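Local coordinates for aromatic amino acid exporter YddG (Starkeya novella, PDB 5I20), which exports a broad range of amino acids, including threonine, methionine, lysine and glutamate, across the bacterial inner membrane, binding them in a large central cavity, at residues 27-32 / 201-206; 94-99 / 131-136; 176-181 / 224-229. All blocks are in the same frame, centred on the assembly; numbering follows the deposited sequence.

Contact 1: 27-32 / 201-206; sequences TGAVPP and PSVWPV
Pro-31 and Val-203 meet at the middle of this contact between two periplasmic loops, and the apolar touches spread outward from them. The CD atom of Pro-31 packs against CB of Val-203 at 3.9 Å, the ring and the branched side chain crossing obliquely. On one flank the methyl group CB of Ala-29 faces CG1 of Val-203, 4.3 Å away. On the other, Val-30 uses its CG2 branch, which lies 4.1 Å from CG of Pro-205, while its CG1 turns to the Val-203 carbonyl.

A second group of touches sets carbon against carbonyl oxygen. The O atom of Val-203 approaches CD of Pro-31 to 3.4 Å, and the O atom of Pro-201 comes equally near, 3.4 Å, to CG of the same ring. In the reverse direction, the extended first torsion of Val-203 (chi1 180°) holds CG1 anti to the backbone N and brings it to 3.6 Å from the O atom of Ala-29.

Backbone shape prepares both sides. An inverse gamma turn centred on Ser-202 is closed by a 2.8 Å bond from Val-203 N to Pro-201 O, so that oxygen serves its own turn as well as touching the proline ring. In the other loop, Gly-28 leaves helix 20-27 with a positive phi of 88°, and Pro-31 occupies the N-cap position of helix 32-53. Leu-35 and Glu-209 add further cover to Val-30, and Trp-210 and Val-213 to Pro-205.

The proline nitrogens at 31, 201 and 205 carry no hydrogen, which limits strand-like pairing. The loops are joined by van der Waals packing, with no polar bond between the two segments; carbonyl oxygens facing the CH2 groups of Pro-31 may add a slight electrostatic gain.

Contact 2: 94-99 / 131-136; sequences AGLVAY and GTVVLL
Leu-96 and Leu-136 interlock most closely here: CD1 of Leu-136 reaches past the opposing side chain to 3.8 Å from CA of Leu-96, and stands 4.0 Å from its CB. The same methyl also lies 4.2 Å from the carbonyl C of Gly-95. Leu-96 answers with its own CD1, placed 3.9 Å from CG2 of Val-133. Its CG is anti to the backbone N (chi1 178°), which carries the tip across although the side chain starts out along the flank of its helix. Near the C-terminal end of helix 91-98, CG2 of Thr-132 lies 4.3 Å from CB of Tyr-99; the threonine hydroxyl is engaged by Gly-128 O, one turn back, which leaves the methyl to do the packing.

Phe-143 covers Leu-96 and Leu-136 together, and Pro-248 touches both Tyr-99 and Thr-132. Between the short segments the helices run almost exactly antiparallel, at 174°, but their axes stay 10.5 Å apart, so the contact is made by the ends of the long side chains rather than by close backbone packing. Helices 91-98 and 119-136 thus pair near the periplasmic side of the membrane, with helix 246-258 against the Tyr-99 end and helix 265-282 against the flank of 119-136 carrying Val-134 and Leu-135.

Contact 3: 176-181 / 224-229; sequences VPTEVV and AFYTWD
Asp-229 OD2 lies beside Thr-178, 3.5 Å from its CA and 3.6 Å from its OG1, while forming a salt bridge with Lys-233. The same lysine also takes the carbonyl oxygen of Val-176 as acceptor, so one ammonium group ties the carboxylate to the loop that precedes helix 181-199. Its positive charge would be expected to favour the ionised form of the aspartate. The carboxylate is carried outward by a CG anti to the backbone N (chi1 -170°), and the aspartate and threonine side chains run antiparallel alongside one another. CG2 of Val-181 packs against the carboxylate carbon, 3.9 Å from Asp-229 CG, and as near to OD1.

Both segments fall in the second EamA-like region of this DMT-superfamily transporter, which is built of inverted repeats: the cytoplasmic start of helix 181-199 is seated on helix 224-234, nearly all of it within the membrane.

Tyr-226 forms the broader surface of the seat. Val-181 CG1 sits over one face of its ring in a CH-pi contact, 4.1 Å from the centroid and 20° off the normal, and the same methyl reaches CB of Phe-225 at 3.8 Å. Thr-178 approaches differently: its CG2 comes to the ring edge and touches Tyr-226 O at 3.4 Å. The O atom of Thr-178, already the acceptor for Val-181 N, lies 3.6 Å from Tyr-226 CD1. At the far end of the ring, the Tyr-226 OH hydrogen-bonds to Gly-43 O, fixing it against helix 32-53, and Phe-225 turns its own ring to Phe-40 of that helix.

In the fold
The three contacts are well separated, their centres 26 to 28 Å apart, and none touches another. Contact 1 spans the greatest length of chain, 169 residues, and joins periplasmic loops from the two EamA-like regions; both segments of contact 2 fall between its own two. Contact 2 lies wholly in the first region and contact 3, later in sequence, wholly in the second, on opposite sides of the chain's centre. Contacts 1 and 3 alternate along the chain and are connected through helix 181-199, at whose cytoplasmic start contact 3 lies and beyond whose periplasmic end contact 1 lies. Contact 1 thus ties the two regions together at the periplasmic side, while contacts 2 and 3 each pack one internally.

Contact 1: 27-32 / 201-206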
ATOM      1  N   THR A  27       6.697   2.648  16.968  1.00 97.63           N
ATOM      2  CA  THR A  27       5.820   1.563  17.393  1.00102.42           C
ATOM      3  C   THR A  27       6.445   0.790  18.547  1.00112.56           C
ATOM      4  O   THR A  27       5.784   0.499  19.546  1.00118.85           O
ATOM      5  CB  THR A  27       5.511   0.603  16.223  1.00102.78           C
ATOM      6  OG1 THR A  27       4.426   1.130  15.449  1.00105.54           O
ATOM      7  CG2 THR A  27       5.125  -0.776  16.733  1.00100.07           C
ATOM      8  N   GLY A  28       7.726   0.472  18.406  1.00112.63           N
ATOM      9  CA  GLY A  28       8.443  -0.263  19.428  1.00112.40           C
ATOM     10  C   GLY A  28       8.322  -1.761  19.241  1.00107.61           C
ATOM     11  O   GLY A  28       8.533  -2.281  18.145  1.00110.83           O
ATOM     12  N   ALA A  29       7.975  -2.455  20.318  1.00105.03           N
ATOM     13  CA  ALA A  29       7.870  -3.907  20.291  1.00 98.34           C
ATOM     14  C   ALA A  29       6.423  -4.357  20.135  1.00 93.37           C
ATOM     15  O   ALA A  29       6.090  -5.508  20.420  1.00 94.07           O
ATOM     16  CB  ALA A  29       8.476  -4.502  21.550  1.00 98.39           C
ATOM     17  N   VAL A  30       5.564  -3.445  19.687  1.00 87.89           N
ATOM     18  CA  VAL A  30       4.160  -3.773  19.467  1.00 80.04           C
ATOM     19  C   VAL A  30       4.002  -4.649  18.229  1.00 73.74           C
ATOM     20  O   VAL A  30       4.336  -4.232  17.120  1.00 70.43           O
ATOM     21  CB  VAL A  30       3.294  -2.513  19.304  1.00 76.84           C
ATOM     22  CG1 VAL A  30       1.857  -2.901  18.983  1.00 71.16           C
ATOM     23  CG2 VAL A  30       3.362  -1.653  20.560  1.00 77.80           C
ATOM     24  N   PRO A  31       3.486  -5.871  18.423  1.00 72.00           N
ATOM     25  CA  PRO A  31       3.323  -6.877  17.367  1.00 70.86           C
ATOM     26  C   PRO A  31       2.311  -6.457  16.294  1.00 74.45           C
ATOM     27  O   PRO A  31       1.395  -5.688  16.592  1.00 77.79           O
ATOM     28  CB  PRO A  31       2.839  -8.108  18.137  1.00 67.35           C
ATOM     29  CG  PRO A  31       2.208  -7.568  19.372  1.00 68.57           C
ATOM     30  CD  PRO A  31       3.004  -6.355  19.729  1.00 72.99           C
ATOM     31  N   PRO A  32       2.473  -6.965  15.059  1.00 74.26           N
ATOM     32  CA  PRO A  32       1.746  -6.474  13.877  1.00 72.59           C
ATOM     33  C   PRO A  32       0.221  -6.604  13.921  1.00 67.87           C
ATOM     34  O   PRO A  32      -0.467  -5.671  13.506  1.00 65.46           O
ATOM     35  CB  PRO A  32       2.313  -7.340  12.743  1.00 73.45           C
ATOM     36  CG  PRO A  32       2.817  -8.567  13.415  1.00 74.03           C
ATOM     37  CD  PRO A  32       3.369  -8.084  14.719  1.00 72.32           C
ATOM     38  N   PRO A 201       2.163 -12.171  21.241  1.00 86.83           N
ATOM     39  CA  PRO A 201       2.561 -11.752  22.588  1.00 86.55           C
ATOM     40  C   PRO A 201       1.844 -10.464  22.978  1.00 85.38           C
ATOM     41  O   PRO A 201       1.754  -9.545  22.162  1.00 85.41           O
ATOM     42  CB  PRO A 201       4.070 -11.534  22.458  1.00 86.68           C
ATOM     43  CG  PRO A 201       4.272 -11.202  21.018  1.00 82.70           C
ATOM     44  CD  PRO A 201       3.260 -12.021  20.268  1.00 82.22           C
ATOM     45  N   SER A 202       1.342 -10.402  24.206  1.00 83.74           N
ATOM     46  CA  SER A 202       0.535  -9.271  24.650  1.00 81.39           C
ATOM     47  C   SER A 202       1.375  -8.043  24.996  1.00 78.30           C
ATOM     48  O   SER A 202       1.574  -7.727  26.167  1.00 82.64           O
ATOM     49  CB  SER A 202      -0.314  -9.680  25.855  1.00 82.82           C
ATOM     50  OG  SER A 202      -1.136  -8.611  26.291  1.00 85.74           O
ATOM     51  N   VAL A 203       1.862  -7.351  23.973  1.00 76.24           N
ATOM     52  CA  VAL A 203       2.616  -6.120  24.178  1.00 77.95           C
ATOM     53  C   VAL A 203       1.829  -4.926  23.642  1.00 78.46           C
ATOM     54  O   VAL A 203       1.736  -4.719  22.431  1.00 73.59           O
ATOM     55  CB  VAL A 203       3.999  -6.175  23.499  1.00 77.00           C
ATOM     56  CG1 VAL A 203       4.759  -4.875  23.729  1.00 73.43           C
ATOM     57  CG2 VAL A 203       4.795  -7.359  24.024  1.00 80.63           C
ATOM     58  N   TRP A 204       1.258  -4.148  24.557  1.00 78.86           N
ATOM     59  CA  TRP A 204       0.433  -3.004  24.194  1.00 74.45           C
ATOM     60  C   TRP A 204       1.262  -1.727  24.096  1.00 76.92           C
ATOM     61  O   TRP A 204       2.327  -1.631  24.704  1.00 82.65           O
ATOM     62  CB  TRP A 204      -0.698  -2.833  25.211  1.00 73.22           C
ATOM     63  CG  TRP A 204      -1.826  -3.800  25.007  1.00 72.32           C
ATOM     64  CD1 TRP A 204      -1.839  -5.125  25.331  1.00 72.49           C
ATOM     65  CD2 TRP A 204      -3.107  -3.515  24.432  1.00 71.42           C
ATOM     66  NE1 TRP A 204      -3.049  -5.683  24.993  1.00 72.45           N
ATOM     67  CE2 TRP A 204      -3.845  -4.715  24.440  1.00 71.56           C
ATOM     68  CE3 TRP A 204      -3.703  -2.361  23.913  1.00 71.47           C
ATOM     69  CZ2 TRP A 204      -5.147  -4.796  23.948  1.00 71.52           C
ATOM     70  CZ3 TRP A 204      -4.995  -2.442  23.424  1.00 72.95           C
ATOM     71  CH2 TRP A 204      -5.703  -3.651  23.446  1.00 71.17           C
ATOM     72  N   PRO A 205       0.785  -0.747  23.311  1.00 75.03           N
ATOM     73  CA  PRO A 205       1.467   0.549  23.205  1.00 73.09           C
ATOM     74  C   PRO A 205       1.559   1.258  24.550  1.00 74.04           C
ATOM     75  O   PRO A 205       0.582   1.278  25.297  1.00 75.31           O
ATOM     76  CB  PRO A 205       0.580   1.337  22.237  1.00 70.90           C
ATOM     77  CG  PRO A 205      -0.125   0.300  21.438  1.00 69.86           C
ATOM     78  CD  PRO A 205      -0.353  -0.848  22.379  1.00 72.73           C
ATOM     79  N   VAL A 206       2.720   1.828  24.854  1.00 75.99           N
ATOM     80  CA  VAL A 206       2.903   2.554  26.105  1.00 78.01           C
ATOM     81  C   VAL A 206       3.471   3.950  25.855  1.00 77.77           C
ATOM     82  O   VAL A 206       4.280   4.152  24.948  1.00 72.25           O
ATOM     83  CB  VAL A 206       3.831   1.788  27.074  1.00 84.50           C
ATOM     84  CG1 VAL A 206       3.182   0.484  27.516  1.00 82.55           C
ATOM     85  CG2 VAL A 206       5.184   1.523  26.430  1.00 87.49           C
TER

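Contact 2: 94-99 / 131-136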
ATOM      1  N   ALA A  94      11.806  -9.405   1.920  1.00 48.34           N
ATOM      2  CA  ALA A  94      10.352  -9.506   1.992  1.00 48.32           C
ATOM      3  C   ALA A  94       9.696  -8.248   1.433  1.00 48.64           C
ATOM      4  O   ALA A  94       8.707  -8.325   0.703  1.00 45.20           O
ATOM      5  CB  ALA A  94       9.900  -9.745   3.424  1.00 42.09           C
ATOM      6  N   GLY A  95      10.258  -7.093   1.777  1.00 44.50           N
ATOM      7  CA  GLY A  95       9.742  -5.821   1.306  1.00 36.68           C
ATOM      8  C   GLY A  95       9.902  -5.645  -0.191  1.00 40.68           C
ATOM      9  O   GLY A  95       9.023  -5.090  -0.855  1.00 42.11           O
ATOM     10  N   LEU A  96      11.024  -6.120  -0.727  1.00 41.12           N
ATOM     11  CA  LEU A  96      11.279  -6.032  -2.159  1.00 44.35           C
ATOM     12  C   LEU A  96      10.323  -6.921  -2.952  1.00 47.53           C
ATOM     13  O   LEU A  96       9.794  -6.502  -3.979  1.00 48.43           O
ATOM     14  CB  LEU A  96      12.729  -6.411  -2.482  1.00 39.65           C
ATOM     15  CG  LEU A  96      13.060  -6.380  -3.978  1.00 43.44           C
ATOM     16  CD1 LEU A  96      12.842  -4.982  -4.546  1.00 45.46           C
ATOM     17  CD2 LEU A  96      14.475  -6.861  -4.264  1.00 44.43           C
ATOM     18  N   VAL A  97      10.105  -8.148  -2.482  1.00 45.48           N
ATOM     19  CA  VAL A  97       9.203  -9.061  -3.177  1.00 44.86           C
ATOM     20  C   VAL A  97       7.777  -8.513  -3.148  1.00 42.94           C
ATOM     21  O   VAL A  97       7.102  -8.478  -4.179  1.00 46.37           O
ATOM     22  CB  VAL A  97       9.240 -10.482  -2.569  1.00 45.13           C
ATOM     23  CG1 VAL A  97       8.136 -11.349  -3.160  1.00 43.26           C
ATOM     24  CG2 VAL A  97      10.596 -11.125  -2.813  1.00 41.79           C
ATOM     25  N   ALA A  98       7.329  -8.062  -1.979  1.00 43.01           N
ATOM     26  CA  ALA A  98       6.005  -7.453  -1.856  1.00 44.96           C
ATOM     27  C   ALA A  98       5.844  -6.240  -2.771  1.00 42.26           C
ATOM     28  O   ALA A  98       4.755  -5.990  -3.290  1.00 38.25           O
ATOM     29  CB  ALA A  98       5.730  -7.059  -0.410  1.00 35.12           C
ATOM     30  N   TYR A  99       6.925  -5.493  -2.982  1.00 37.36           N
ATOM     31  CA  TYR A  99       6.833  -4.278  -3.791  1.00 38.78           C
ATOM     32  C   TYR A  99       6.893  -4.562  -5.289  1.00 40.50           C
ATOM     33  O   TYR A  99       7.219  -3.688  -6.093  1.00 37.69           O
ATOM     34  CB  TYR A  99       7.914  -3.272  -3.388  1.00 45.47           C
ATOM     35  CG  TYR A  99       7.310  -2.048  -2.740  1.00 55.95           C
ATOM     36  CD1 TYR A  99       6.655  -1.092  -3.505  1.00 53.49           C
ATOM     37  CD2 TYR A  99       7.363  -1.864  -1.365  1.00 62.21           C
ATOM     38  CE1 TYR A  99       6.083   0.022  -2.924  1.00 57.41           C
ATOM     39  CE2 TYR A  99       6.793  -0.749  -0.772  1.00 65.40           C
ATOM     40  CZ  TYR A  99       6.156   0.190  -1.557  1.00 63.06           C
ATOM     41  OH  TYR A  99       5.587   1.301  -0.980  1.00 63.39           O
ATOM     42  N   GLY A 131      14.211   1.524  -9.513  1.00 35.36           N
ATOM     43  CA  GLY A 131      14.611   2.462  -8.480  1.00 38.93           C
ATOM     44  C   GLY A 131      14.451   1.861  -7.098  1.00 35.86           C
ATOM     45  O   GLY A 131      15.269   2.090  -6.209  1.00 38.15           O
ATOM     46  N   THR A 132      13.392   1.078  -6.925  1.00 35.27           N
ATOM     47  CA  THR A 132      13.109   0.422  -5.659  1.00 38.89           C
ATOM     48  C   THR A 132      14.177  -0.624  -5.342  1.00 41.55           C
ATOM     49  O   THR A 132      14.605  -0.750  -4.194  1.00 36.70           O
ATOM     50  CB  THR A 132      11.713  -0.234  -5.677  1.00 37.03           C
ATOM     51  OG1 THR A 132      10.731   0.757  -5.996  1.00 35.54           O
ATOM     52  CG2 THR A 132      11.376  -0.842  -4.327  1.00 42.25           C
ATOM     53  N   VAL A 133      14.609  -1.359  -6.365  1.00 43.62           N
ATOM     54  CA  VAL A 133      15.667  -2.356  -6.215  1.00 36.47           C
ATOM     55  C   VAL A 133      16.983  -1.718  -5.762  1.00 38.45           C
ATOM     56  O   VAL A 133      17.649  -2.218  -4.851  1.00 38.24           O
ATOM     57  CB  VAL A 133      15.905  -3.130  -7.533  1.00 36.39           C
ATOM     58  CG1 VAL A 133      17.181  -3.961  -7.457  1.00 37.35           C
ATOM     59  CG2 VAL A 133      14.710  -4.011  -7.855  1.00 35.74           C
ATOM     60  N   VAL A 134      17.356  -0.617  -6.407  1.00 37.52           N
ATOM     61  CA  VAL A 134      18.571   0.108  -6.037  1.00 42.96           C
ATOM     62  C   VAL A 134      18.478   0.620  -4.603  1.00 41.18           C
ATOM     63  O   VAL A 134      19.435   0.535  -3.838  1.00 43.92           O
ATOM     64  CB  VAL A 134      18.830   1.305  -6.977  1.00 49.84           C
ATOM     65  CG1 VAL A 134      20.004   2.137  -6.480  1.00 54.57           C
ATOM     66  CG2 VAL A 134      19.094   0.821  -8.382  1.00 49.91           C
ATOM     67  N   LEU A 135      17.308   1.138  -4.248  1.00 42.71           N
ATOM     68  CA  LEU A 135      17.104   1.764  -2.952  1.00 43.12           C
ATOM     69  C   LEU A 135      17.156   0.749  -1.813  1.00 43.03           C
ATOM     70  O   LEU A 135      17.960   0.882  -0.890  1.00 40.31           O
ATOM     71  CB  LEU A 135      15.768   2.512  -2.939  1.00 43.52           C
ATOM     72  CG  LEU A 135      15.521   3.510  -1.809  1.00 48.62           C
ATOM     73  CD1 LEU A 135      16.668   4.497  -1.700  1.00 50.66           C
ATOM     74  CD2 LEU A 135      14.211   4.238  -2.057  1.00 51.31           C
ATOM     75  N   LEU A 136      16.301  -0.265  -1.885  1.00 47.46           N
ATOM     76  CA  LEU A 136      16.197  -1.252  -0.818  1.00 48.39           C
ATOM     77  C   LEU A 136      17.485  -2.065  -0.682  1.00 54.35           C
ATOM     78  O   LEU A 136      17.767  -2.622   0.380  1.00 60.33           O
ATOM     79  CB  LEU A 136      14.999  -2.179  -1.059  1.00 47.73           C
ATOM     80  CG  LEU A 136      13.613  -1.522  -1.141  1.00 53.54           C
ATOM     81  CD1 LEU A 136      12.508  -2.572  -1.244  1.00 53.50           C
ATOM     82  CD2 LEU A 136      13.361  -0.592   0.038  1.00 52.86           C
TER

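Contact 3: 176-181 / 224-229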
ATOM      1  N   VAL A 176     -20.000   0.777  -5.634  1.00 58.15           N
ATOM      2  CA  VAL A 176     -19.939   0.699  -4.178  1.00 62.30           C
ATOM      3  C   VAL A 176     -19.313   1.953  -3.570  1.00 65.87           C
ATOM      4  O   VAL A 176     -18.193   2.323  -3.924  1.00 62.32           O
ATOM      5  CB  VAL A 176     -19.140  -0.535  -3.715  1.00 60.23           C
ATOM      6  CG1 VAL A 176     -19.058  -0.578  -2.200  1.00 57.63           C
ATOM      7  CG2 VAL A 176     -19.775  -1.810  -4.255  1.00 63.33           C
ATOM      8  N   PRO A 177     -20.043   2.614  -2.651  1.00 67.94           N
ATOM      9  CA  PRO A 177     -19.594   3.847  -1.991  1.00 63.72           C
ATOM     10  C   PRO A 177     -18.256   3.686  -1.270  1.00 59.20           C
ATOM     11  O   PRO A 177     -17.937   2.600  -0.793  1.00 58.02           O
ATOM     12  CB  PRO A 177     -20.717   4.137  -0.988  1.00 67.46           C
ATOM     13  CG  PRO A 177     -21.919   3.472  -1.567  1.00 68.35           C
ATOM     14  CD  PRO A 177     -21.401   2.227  -2.228  1.00 69.17           C
ATOM     15  N   THR A 178     -17.490   4.770  -1.198  1.00 59.86           N
ATOM     16  CA  THR A 178     -16.162   4.750  -0.593  1.00 59.19           C
ATOM     17  C   THR A 178     -16.221   4.435   0.898  1.00 55.48           C
ATOM     18  O   THR A 178     -15.350   3.745   1.431  1.00 51.56           O
ATOM     19  CB  THR A 178     -15.441   6.098  -0.796  1.00 68.04           C
ATOM     20  OG1 THR A 178     -15.370   6.395  -2.195  1.00 75.68           O
ATOM     21  CG2 THR A 178     -14.032   6.052  -0.224  1.00 66.14           C
ATOM     22  N   GLU A 179     -17.263   4.925   1.562  1.00 59.06           N
ATOM     23  CA  GLU A 179     -17.414   4.756   3.006  1.00 67.10           C
ATOM     24  C   GLU A 179     -17.538   3.289   3.422  1.00 66.04           C
ATOM     25  O   GLU A 179     -17.410   2.964   4.601  1.00 63.88           O
ATOM     26  CB  GLU A 179     -18.629   5.543   3.513  1.00 76.08           C
ATOM     27  CG  GLU A 179     -19.606   5.978   2.428  1.00 84.33           C
ATOM     28  CD  GLU A 179     -19.183   7.263   1.735  1.00 87.58           C
ATOM     29  OE1 GLU A 179     -18.650   8.165   2.416  1.00 88.79           O
ATOM     30  OE2 GLU A 179     -19.382   7.367   0.506  1.00 88.87           O
ATOM     31  N   VAL A 180     -17.787   2.413   2.453  1.00 63.02           N
ATOM     32  CA  VAL A 180     -17.902   0.983   2.720  1.00 60.86           C
ATOM     33  C   VAL A 180     -16.558   0.409   3.190  1.00 56.87           C
ATOM     34  O   VAL A 180     -16.522  -0.560   3.953  1.00 57.25           O
ATOM     35  CB  VAL A 180     -18.416   0.229   1.469  1.00 59.53           C
ATOM     36  CG1 VAL A 180     -18.422  -1.279   1.695  1.00 62.44           C
ATOM     37  CG2 VAL A 180     -19.815   0.713   1.110  1.00 58.38           C
ATOM     38  N   VAL A 181     -15.463   1.036   2.758  1.00 54.21           N
ATOM     39  CA  VAL A 181     -14.109   0.658   3.175  1.00 52.57           C
ATOM     40  C   VAL A 181     -13.971   0.646   4.701  1.00 54.01           C
ATOM     41  O   VAL A 181     -13.218  -0.154   5.261  1.00 58.77           O
ATOM     42  CB  VAL A 181     -13.053   1.611   2.557  1.00 54.50           C
ATOM     43  CG1 VAL A 181     -11.681   1.412   3.192  1.00 53.52           C
ATOM     44  CG2 VAL A 181     -12.975   1.404   1.048  1.00 48.49           C
ATOM     45  N   ALA A 224      -5.957   6.985   3.683  1.00 52.64           N
ATOM     46  CA  ALA A 224      -5.274   6.377   2.548  1.00 45.54           C
ATOM     47  C   ALA A 224      -6.109   5.316   1.831  1.00 43.30           C
ATOM     48  O   ALA A 224      -6.109   5.256   0.608  1.00 46.99           O
ATOM     49  CB  ALA A 224      -3.956   5.783   2.995  1.00 40.37           C
ATOM     50  N   PHE A 225      -6.822   4.482   2.576  1.00 42.74           N
ATOM     51  CA  PHE A 225      -7.605   3.429   1.937  1.00 41.13           C
ATOM     52  C   PHE A 225      -8.831   3.990   1.228  1.00 43.10           C
ATOM     53  O   PHE A 225      -9.275   3.445   0.217  1.00 45.25           O
ATOM     54  CB  PHE A 225      -8.013   2.361   2.954  1.00 41.27           C
ATOM     55  CG  PHE A 225      -6.877   1.476   3.374  1.00 46.85           C
ATOM     56  CD1 PHE A 225      -6.352   0.539   2.498  1.00 42.84           C
ATOM     57  CD2 PHE A 225      -6.320   1.591   4.635  1.00 50.54           C
ATOM     58  CE1 PHE A 225      -5.298  -0.271   2.876  1.00 48.84           C
ATOM     59  CE2 PHE A 225      -5.268   0.782   5.020  1.00 52.14           C
ATOM     60  CZ  PHE A 225      -4.755  -0.150   4.139  1.00 49.18           C
ATOM     61  N   TYR A 226      -9.369   5.088   1.743  1.00 44.07           N
ATOM     62  CA  TYR A 226     -10.525   5.715   1.113  1.00 49.07           C
ATOM     63  C   TYR A 226     -10.106   6.501  -0.124  1.00 45.80           C
ATOM     64  O   TYR A 226     -10.794   6.478  -1.143  1.00 46.70           O
ATOM     65  CB  TYR A 226     -11.254   6.624   2.102  1.00 49.83           C
ATOM     66  CG  TYR A 226     -11.649   5.912   3.375  1.00 55.04           C
ATOM     67  CD1 TYR A 226     -12.873   5.260   3.481  1.00 59.30           C
ATOM     68  CD2 TYR A 226     -10.791   5.878   4.466  1.00 57.07           C
ATOM     69  CE1 TYR A 226     -13.231   4.604   4.642  1.00 60.11           C
ATOM     70  CE2 TYR A 226     -11.143   5.224   5.629  1.00 60.60           C
ATOM     71  CZ  TYR A 226     -12.362   4.587   5.711  1.00 59.90           C
ATOM     72  OH  TYR A 226     -12.709   3.937   6.869  1.00 62.99           O
ATOM     73  N   THR A 227      -8.973   7.188  -0.035  1.00 45.62           N
ATOM     74  CA  THR A 227      -8.483   7.985  -1.154  1.00 50.97           C
ATOM     75  C   THR A 227      -7.906   7.075  -2.243  1.00 48.05           C
ATOM     76  O   THR A 227      -7.851   7.448  -3.412  1.00 56.00           O
ATOM     77  CB  THR A 227      -7.425   9.014  -0.686  1.00 52.70           C
ATOM     78  OG1 THR A 227      -7.046   9.857  -1.775  1.00 66.22           O
ATOM     79  CG2 THR A 227      -6.198   8.328  -0.171  1.00 42.42           C
ATOM     80  N   TRP A 228      -7.494   5.873  -1.851  1.00 47.20           N
ATOM     81  CA  TRP A 228      -7.022   4.865  -2.794  1.00 48.21           C
ATOM     82  C   TRP A 228      -8.216   4.229  -3.498  1.00 48.43           C
ATOM     83  O   TRP A 228      -8.171   3.936  -4.694  1.00 46.99           O
ATOM     84  CB  TRP A 228      -6.188   3.807  -2.067  1.00 48.56           C
ATOM     85  CG  TRP A 228      -5.586   2.747  -2.940  1.00 48.01           C
ATOM     86  CD1 TRP A 228      -5.961   1.436  -3.010  1.00 38.34           C
ATOM     87  CD2 TRP A 228      -4.488   2.900  -3.849  1.00 47.97           C
ATOM     88  NE1 TRP A 228      -5.170   0.766  -3.909  1.00 45.02           N
ATOM     89  CE2 TRP A 228      -4.258   1.638  -4.438  1.00 43.86           C
ATOM     90  CE3 TRP A 228      -3.681   3.977  -4.225  1.00 44.68           C
ATOM     91  CZ2 TRP A 228      -3.256   1.429  -5.382  1.00 36.56           C
ATOM     92  CZ3 TRP A 228      -2.686   3.765  -5.164  1.00 42.45           C
ATOM     93  CH2 TRP A 228      -2.484   2.502  -5.732  1.00 36.48           C
ATOM     94  N   ASP A 229      -9.290   4.031  -2.741  1.00 48.24           N
ATOM     95  CA  ASP A 229     -10.532   3.499  -3.287  1.00 50.76           C
ATOM     96  C   ASP A 229     -11.075   4.418  -4.380  1.00 51.72           C
ATOM     97  O   ASP A 229     -11.539   3.949  -5.422  1.00 49.17           O
ATOM     98  CB  ASP A 229     -11.570   3.311  -2.178  1.00 46.97           C
ATOM     99  CG  ASP A 229     -12.789   2.544  -2.643  1.00 48.15           C
ATOM    100  OD1 ASP A 229     -12.678   1.320  -2.859  1.00 46.88           O
ATOM    101  OD2 ASP A 229     -13.866   3.161  -2.779  1.00 59.74           O
TER